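Local coordinates for protein tryptophan synthase alpha chain (Aquifex aeolicus, PDB 2EKC) that probably cleaves indoleglycerol phosphate to indole and glyceraldehyde 3-phosphate, the aldol step that precedes the final joining of indole with serine to make tryptophan, at residues 2-7 with 170-175; 124-129 with 146-151; 165-170 with 205-210. All blocks are in the same frame, centred on the assembly; numbering follows the deposited sequence.

In the fold
Together the three contacts involve four successive strands of one TIM barrel, 125-127, 149-154, 174-177 and 209-212. Interaction 2 is the buried one: neighbouring strands are joined by backbone bonds, waters and apolar side chains. Interaction 1, partly buried, brings the N-terminal helix 3-14 against the entrance of strand 174-177, through a carboxylate, two waters and an isoleucine-methionine contact. Interaction 3 lies farther from the centre of the chain: a disulfide joins the ends of two outer helices, and a lysine from the following loop bonds to the end of helix 160-169. Interactions 1 and 3 share A170, while interactions 1 and 2 touch through the salt bridge of R3 with D124.

Interaction 1 (2-7 with 170-175); sequences GRISDK and ADEMTY
The first turn of the N-terminal helix 3-14 meets the buried carboxylate of E172, in the loop that feeds strand 174-177 of the TIM barrel. G2 sits at the N-cap position, and the backbone N of S5 gives E172 OE2 a hydrogen bond of 2.9 Å, the N-H pointing to it at 156° and reaching the oxygen from 52° above the carboxylate plane. The other oxygen, E172 OE1, takes a water at 2.7 Å, and that water accepts from I4 N at 3.0 Å, so the carboxylate serves two successive amides of the helix start, one directly and one by relay. M1 N also binds OE2, and S149 OG binds OE1. This donor-rich setting at a helix N-terminus would favour the charged form of the carboxylate. A second water links S5 OG (2.8 Å) to E172 O (2.9 Å); S5 OG is bonded to M1 N as well. Beside the polar cluster, I4 lays CG2 against M173 SD at 3.7 Å. M173 CG stands between its backbone N and carbonyl carbon (chi1 66°), and the chain bends at chi3, with SD against the isoleucine. I4 of the helix also packs on S149 of strand 149-154, while M173, from the other side of the contact, packs on V210 of strand 209-212; these two strands flank 174-177 in the barrel.

Interaction 2 (124-129 with 146-151); sequences DGFIVP and YVLSFV
Two backbone bonds join D124, F126 and S149. S149 N donates to D124 O at 2.9 Å, nearly straight (168°), in the carbonyl plane and on a lone pair; F126 N donates to S149 O at 3.2 Å, almost in line with that carbonyl. D124 O also takes a water at 2.6 Å, which bridges to V147 O, and a CA-H...O contact from L148. Farther along the pair, waters stand in for direct bonds: one accepts from V151 N and donates to F126 O, 2.8 Å away, and the next links V128 N with V151 O. The bridge of G125 with S149 is parallel and close, CA to CA 4.1 Å; G125, with no side chain, lets its CA come within 3.2 Å of S149 O. These are consecutive strands of the beta-alpha-beta unit made by strand 125-127, helix 133-145 and strand 149-154, the repeating step of a TIM barrel. Among apolar groups, L148 CG lies anti to its carbonyl carbon (chi1 -71°), which places CD1 3.7 Å from F126 CZ, obliquely to the ring, which also meets F114 and M143. An alanine at L148 would lack this methyl and would probably leave a gap beside F126 CZ. V151 CB lies 4.3 Å from I127 CG1, and the I127 side chain borders that of E49, predicted to be a proton acceptor.

Interaction 3 (165-170 with 205-210); sequences LICEAA and CDKPVV
K207 NZ gives a hydrogen bond of 2.7 Å to the carbonyl oxygen of C167, in the last turn of helix 160-169. A170 N, bonded chiefly to I166 O at 2.9 Å, adds only a weak second bond to that same C167 oxygen. The ammonium approaches at a C=O...donor angle of 135° and from above the carbonyl plane, 44° out of it, rather than on a lone pair. K207 reaches there with a chain extended through chi3 and turned at its last torsion, which brings NZ back toward the helix end. On the way its methylenes lie alongside A170, K207 CD being 3.8 Å from A170 CB. A lysine at the C-terminal end of a helix faces the negative end of the helix dipole, which would favour its charge. The second tie is covalent. C167 SG and C205 SG form a disulfide of 2.0 Å, right-handed with a chi3 of 86°; both sulfurs are anti to their backbone N, and this turns each toward the other segment. The lysine ammonium lies next to the disulfide, K207 NZ 3.8 Å from C167 SG. C205 is the first residue beyond helix 192-204, so the bridge fastens the ends of two outer helices of the barrel. Inward, A170 rests on P152 of strand 149-154, while the backbones of P208 and V210 bond to T174 of strand 174-177, which runs between strands 149-154 and 209-212.

Interaction 1 (2-7 with 170-175)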
# COMPACT_ATOMS: atom_id res chain seq x y z
N GLY A 2 3.18 -10.59 11.45
CA GLY A 2 3.95 -9.43 11.88
C GLY A 2 3.21 -8.13 12.15
O GLY A 2 2.12 -8.12 12.71
N ARG A 3 3.84 -7.03 11.75
CA ARG A 3 3.29 -5.70 11.97
C ARG A 3 1.89 -5.49 11.39
O ARG A 3 1.10 -4.74 11.95
CB ARG A 3 4.23 -4.62 11.41
CG ARG A 3 5.59 -4.52 12.09
CD ARG A 3 6.27 -3.20 11.73
NE ARG A 3 7.54 -3.01 12.42
CZ ARG A 3 8.69 -3.57 12.05
NH1 ARG A 3 8.73 -4.35 10.98
NH2 ARG A 3 9.80 -3.33 12.74
N ILE A 4 1.60 -6.13 10.27
CA ILE A 4 0.29 -5.98 9.65
C ILE A 4 -0.80 -6.54 10.55
O ILE A 4 -1.77 -5.86 10.86
CB ILE A 4 0.23 -6.67 8.27
CG1 ILE A 4 1.22 -6.00 7.31
CG2 ILE A 4 -1.18 -6.60 7.71
CD1 ILE A 4 1.32 -6.66 5.96
N SER A 5 -0.64 -7.80 10.95
CA SER A 5 -1.63 -8.42 11.83
C SER A 5 -1.73 -7.67 13.15
O SER A 5 -2.84 -7.44 13.64
CB SER A 5 -1.27 -9.88 12.09
OG SER A 5 -1.57 -10.66 10.94
N ASP A 6 -0.59 -7.28 13.73
CA ASP A 6 -0.61 -6.55 14.99
C ASP A 6 -1.41 -5.25 14.84
O ASP A 6 -2.22 -4.91 15.69
CB ASP A 6 0.80 -6.20 15.46
CG ASP A 6 1.64 -7.42 15.80
OD1 ASP A 6 1.08 -8.49 16.09
OD2 ASP A 6 2.89 -7.29 15.78
N LYS A 7 -1.16 -4.54 13.75
CA LYS A 7 -1.85 -3.27 13.52
C LYS A 7 -3.36 -3.41 13.41
O LYS A 7 -4.11 -2.64 14.02
CB LYS A 7 -1.32 -2.58 12.26
CG LYS A 7 -1.97 -1.23 11.98
CD LYS A 7 -1.77 -0.25 13.14
CE LYS A 7 -0.30 0.10 13.34
NZ LYS A 7 -0.09 1.06 14.46
N ALA A 170 -2.98 -14.79 0.81
CA ALA A 170 -2.67 -13.68 1.71
C ALA A 170 -2.14 -14.15 3.06
O ALA A 170 -2.69 -15.06 3.68
CB ALA A 170 -3.92 -12.83 1.92
N ASP A 171 -1.04 -13.54 3.50
CA ASP A 171 -0.46 -13.88 4.78
C ASP A 171 -1.20 -13.16 5.90
O ASP A 171 -1.51 -13.75 6.94
CB ASP A 171 1.02 -13.49 4.84
CG ASP A 171 1.90 -14.34 3.95
OD1 ASP A 171 1.82 -15.58 4.05
OD2 ASP A 171 2.67 -13.77 3.15
N GLU A 172 -1.50 -11.88 5.69
CA GLU A 172 -2.17 -11.09 6.71
C GLU A 172 -3.28 -10.15 6.22
O GLU A 172 -4.14 -9.75 6.99
CB GLU A 172 -1.14 -10.25 7.46
CG GLU A 172 -0.07 -11.06 8.18
CD GLU A 172 1.09 -10.19 8.64
OE1 GLU A 172 1.97 -9.88 7.80
OE2 GLU A 172 1.10 -9.81 9.83
N MET A 173 -3.25 -9.80 4.94
CA MET A 173 -4.26 -8.89 4.41
C MET A 173 -4.38 -8.97 2.89
O MET A 173 -3.52 -9.52 2.21
CB MET A 173 -3.91 -7.45 4.80
CG MET A 173 -2.63 -6.95 4.15
SD MET A 173 -2.29 -5.22 4.51
CE MET A 173 -3.51 -4.43 3.49
N THR A 174 -5.47 -8.40 2.38
CA THR A 174 -5.73 -8.38 0.95
C THR A 174 -6.08 -6.97 0.51
O THR A 174 -6.49 -6.13 1.32
CB THR A 174 -6.92 -9.30 0.58
OG1 THR A 174 -8.12 -8.82 1.21
CG2 THR A 174 -6.66 -10.73 1.03
N TYR A 175 -5.92 -6.71 -0.78
CA TYR A 175 -6.22 -5.41 -1.35
C TYR A 175 -7.13 -5.55 -2.57
O TYR A 175 -6.80 -6.28 -3.51
CB TYR A 175 -4.93 -4.69 -1.78
CG TYR A 175 -5.21 -3.41 -2.55
CD1 TYR A 175 -5.82 -2.32 -1.93
CD2 TYR A 175 -4.92 -3.32 -3.91
CE1 TYR A 175 -6.15 -1.17 -2.65
CE2 TYR A 175 -5.25 -2.17 -4.65
CZ TYR A 175 -5.87 -1.10 -4.00
OH TYR A 175 -6.23 0.03 -4.72
O HOH W 1 3.45 -7.77 8.58
O HOH W 2 -4.09 -10.39 9.78

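Interaction 2 (124-129 with 146-151)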
# COMPACT_ATOMS: atom_id res chain seq x y z
N ASP A 124 7.81 -4.65 5.44
CA ASP A 124 7.01 -5.73 6.01
C ASP A 124 6.39 -6.64 4.97
O ASP A 124 6.21 -7.83 5.23
CB ASP A 124 5.90 -5.14 6.89
CG ASP A 124 6.45 -4.51 8.15
OD1 ASP A 124 7.05 -5.24 8.95
OD2 ASP A 124 6.28 -3.28 8.31
N GLY A 125 6.06 -6.09 3.81
CA GLY A 125 5.47 -6.89 2.75
C GLY A 125 5.48 -6.15 1.42
O GLY A 125 5.94 -5.01 1.35
N PHE A 126 4.98 -6.80 0.37
CA PHE A 126 4.93 -6.17 -0.96
C PHE A 126 3.53 -6.07 -1.52
O PHE A 126 2.62 -6.78 -1.11
CB PHE A 126 5.72 -6.98 -2.01
CG PHE A 126 7.20 -7.15 -1.73
CD1 PHE A 126 7.89 -6.29 -0.90
CD2 PHE A 126 7.90 -8.18 -2.37
CE1 PHE A 126 9.27 -6.44 -0.70
CE2 PHE A 126 9.27 -8.35 -2.18
CZ PHE A 126 9.96 -7.47 -1.34
N ILE A 127 3.38 -5.17 -2.49
CA ILE A 127 2.15 -5.01 -3.25
C ILE A 127 2.72 -4.93 -4.66
O ILE A 127 3.38 -3.95 -5.01
CB ILE A 127 1.38 -3.72 -2.96
CG1 ILE A 127 0.67 -3.83 -1.61
CG2 ILE A 127 0.35 -3.48 -4.06
CD1 ILE A 127 -0.16 -2.62 -1.26
N VAL A 128 2.50 -5.98 -5.45
CA VAL A 128 2.99 -6.05 -6.82
C VAL A 128 1.78 -5.97 -7.74
O VAL A 128 1.11 -6.97 -7.99
CB VAL A 128 3.75 -7.38 -7.05
CG1 VAL A 128 4.34 -7.42 -8.44
CG2 VAL A 128 4.84 -7.53 -6.01
N PRO A 129 1.51 -4.77 -8.28
CA PRO A 129 0.39 -4.50 -9.17
C PRO A 129 0.35 -5.25 -10.50
O PRO A 129 -0.73 -5.49 -11.04
CB PRO A 129 0.48 -2.99 -9.37
CG PRO A 129 1.94 -2.74 -9.33
CD PRO A 129 2.38 -3.59 -8.15
N TYR A 146 11.87 -15.01 3.52
CA TYR A 146 12.34 -13.79 4.17
C TYR A 146 11.28 -13.12 5.03
O TYR A 146 11.44 -11.98 5.47
CB TYR A 146 12.86 -12.80 3.11
CG TYR A 146 14.15 -13.27 2.46
CD1 TYR A 146 15.39 -13.01 3.05
CD2 TYR A 146 14.12 -14.04 1.30
CE1 TYR A 146 16.57 -13.50 2.49
CE2 TYR A 146 15.29 -14.54 0.73
CZ TYR A 146 16.51 -14.27 1.33
OH TYR A 146 17.67 -14.77 0.77
N VAL A 147 10.20 -13.85 5.29
CA VAL A 147 9.12 -13.35 6.12
C VAL A 147 8.62 -11.98 5.67
O VAL A 147 8.56 -11.02 6.44
CB VAL A 147 9.56 -13.26 7.61
CG1 VAL A 147 8.36 -13.04 8.50
CG2 VAL A 147 10.31 -14.53 8.01
N LEU A 148 8.27 -11.90 4.38
CA LEU A 148 7.72 -10.69 3.79
C LEU A 148 6.28 -11.04 3.44
O LEU A 148 6.02 -12.01 2.72
CB LEU A 148 8.49 -10.32 2.53
CG LEU A 148 9.91 -9.80 2.77
CD1 LEU A 148 10.68 -9.75 1.46
CD2 LEU A 148 9.83 -8.42 3.41
N SER A 149 5.34 -10.27 3.98
CA SER A 149 3.92 -10.53 3.78
C SER A 149 3.44 -10.38 2.33
O SER A 149 3.63 -9.34 1.70
CB SER A 149 3.12 -9.61 4.70
OG SER A 149 1.80 -10.08 4.88
N PHE A 150 2.81 -11.42 1.82
CA PHE A 150 2.28 -11.40 0.46
C PHE A 150 0.86 -10.83 0.49
O PHE A 150 -0.01 -11.34 1.20
CB PHE A 150 2.26 -12.80 -0.14
CG PHE A 150 1.85 -12.84 -1.58
CD1 PHE A 150 2.70 -12.39 -2.58
CD2 PHE A 150 0.58 -13.29 -1.94
CE1 PHE A 150 2.31 -12.39 -3.92
CE2 PHE A 150 0.17 -13.29 -3.27
CZ PHE A 150 1.03 -12.85 -4.26
N VAL A 151 0.63 -9.78 -0.28
CA VAL A 151 -0.68 -9.14 -0.33
C VAL A 151 -1.31 -9.32 -1.72
O VAL A 151 -0.97 -8.61 -2.66
CB VAL A 151 -0.55 -7.63 -0.02
CG1 VAL A 151 -1.92 -6.97 -0.07
CG2 VAL A 151 0.09 -7.44 1.35
O HOH W 3 6.27 -9.26 7.38
O HOH W 4 2.67 -9.36 -2.13
O HOH W 5 1.09 -8.12 -4.24

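Interaction 3 (165-170 with 205-210)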
# COMPACT_ATOMS: atom_id res chain seq x y z
N LEU A 165 -8.68 -18.35 -3.65
CA LEU A 165 -7.25 -18.42 -3.94
C LEU A 165 -6.55 -17.20 -3.35
O LEU A 165 -5.40 -17.27 -2.93
CB LEU A 165 -7.02 -18.49 -5.45
CG LEU A 165 -7.47 -19.79 -6.12
CD1 LEU A 165 -7.48 -19.62 -7.63
CD2 LEU A 165 -6.54 -20.91 -5.71
N ILE A 166 -7.26 -16.07 -3.33
CA ILE A 166 -6.72 -14.83 -2.78
C ILE A 166 -6.53 -15.00 -1.26
O ILE A 166 -5.48 -14.65 -0.72
CB ILE A 166 -7.69 -13.65 -3.05
CG1 ILE A 166 -7.68 -13.30 -4.53
CG2 ILE A 166 -7.30 -12.45 -2.21
CD1 ILE A 166 -8.70 -12.24 -4.92
N CYS A 167 -7.54 -15.53 -0.59
CA CYS A 167 -7.47 -15.73 0.86
C CYS A 167 -6.31 -16.64 1.27
O CYS A 167 -5.56 -16.32 2.19
CB CYS A 167 -8.78 -16.33 1.36
SG CYS A 167 -9.05 -16.19 3.16
N GLU A 168 -6.15 -17.76 0.58
CA GLU A 168 -5.08 -18.68 0.90
C GLU A 168 -3.71 -18.11 0.52
O GLU A 168 -2.69 -18.54 1.04
CB GLU A 168 -5.30 -20.03 0.22
CG GLU A 168 -5.40 -19.98 -1.29
CD GLU A 168 -5.58 -21.35 -1.91
OE1 GLU A 168 -6.62 -22.00 -1.63
OE2 GLU A 168 -4.69 -21.79 -2.68
N ALA A 169 -3.71 -17.14 -0.38
CA ALA A 169 -2.46 -16.52 -0.81
C ALA A 169 -2.02 -15.39 0.11
O ALA A 169 -0.84 -15.05 0.18
CB ALA A 169 -2.60 -16.00 -2.24
N ALA A 170 -2.98 -14.79 0.81
CA ALA A 170 -2.67 -13.68 1.71
C ALA A 170 -2.14 -14.15 3.06
O ALA A 170 -2.69 -15.06 3.68
CB ALA A 170 -3.92 -12.83 1.92
N CYS A 205 -13.49 -15.49 3.59
CA CYS A 205 -12.20 -15.11 4.16
C CYS A 205 -12.30 -14.28 5.43
O CYS A 205 -13.13 -13.39 5.53
CB CYS A 205 -11.42 -14.34 3.11
SG CYS A 205 -9.63 -14.25 3.40
N ASP A 206 -11.42 -14.56 6.38
CA ASP A 206 -11.40 -13.83 7.64
C ASP A 206 -10.27 -12.80 7.71
O ASP A 206 -10.20 -12.03 8.67
CB ASP A 206 -11.27 -14.81 8.81
CG ASP A 206 -12.51 -15.66 9.00
OD1 ASP A 206 -13.60 -15.07 9.16
OD2 ASP A 206 -12.39 -16.90 8.99
N LYS A 207 -9.41 -12.77 6.70
CA LYS A 207 -8.30 -11.83 6.71
C LYS A 207 -8.76 -10.41 6.35
O LYS A 207 -9.62 -10.23 5.49
CB LYS A 207 -7.21 -12.29 5.73
CG LYS A 207 -6.73 -13.71 5.99
CD LYS A 207 -5.42 -13.98 5.27
CE LYS A 207 -4.89 -15.38 5.57
NZ LYS A 207 -5.68 -16.43 4.88
N PRO A 208 -8.19 -9.39 7.01
CA PRO A 208 -8.58 -8.01 6.72
C PRO A 208 -8.43 -7.63 5.25
O PRO A 208 -7.58 -8.17 4.54
CB PRO A 208 -7.67 -7.19 7.64
CG PRO A 208 -6.48 -8.09 7.85
CD PRO A 208 -7.12 -9.44 8.02
N VAL A 209 -9.28 -6.72 4.80
CA VAL A 209 -9.24 -6.28 3.42
C VAL A 209 -9.29 -4.76 3.33
O VAL A 209 -10.09 -4.13 4.02
CB VAL A 209 -10.42 -6.89 2.60
CG1 VAL A 209 -11.75 -6.55 3.26
CG2 VAL A 209 -10.39 -6.37 1.17
N VAL A 210 -8.42 -4.19 2.51
CA VAL A 210 -8.39 -2.74 2.32
C VAL A 210 -8.85 -2.47 0.88
O VAL A 210 -8.58 -3.27 -0.02
CB VAL A 210 -6.98 -2.14 2.56
CG1 VAL A 210 -6.58 -2.32 4.02
CG2 VAL A 210 -5.96 -2.79 1.65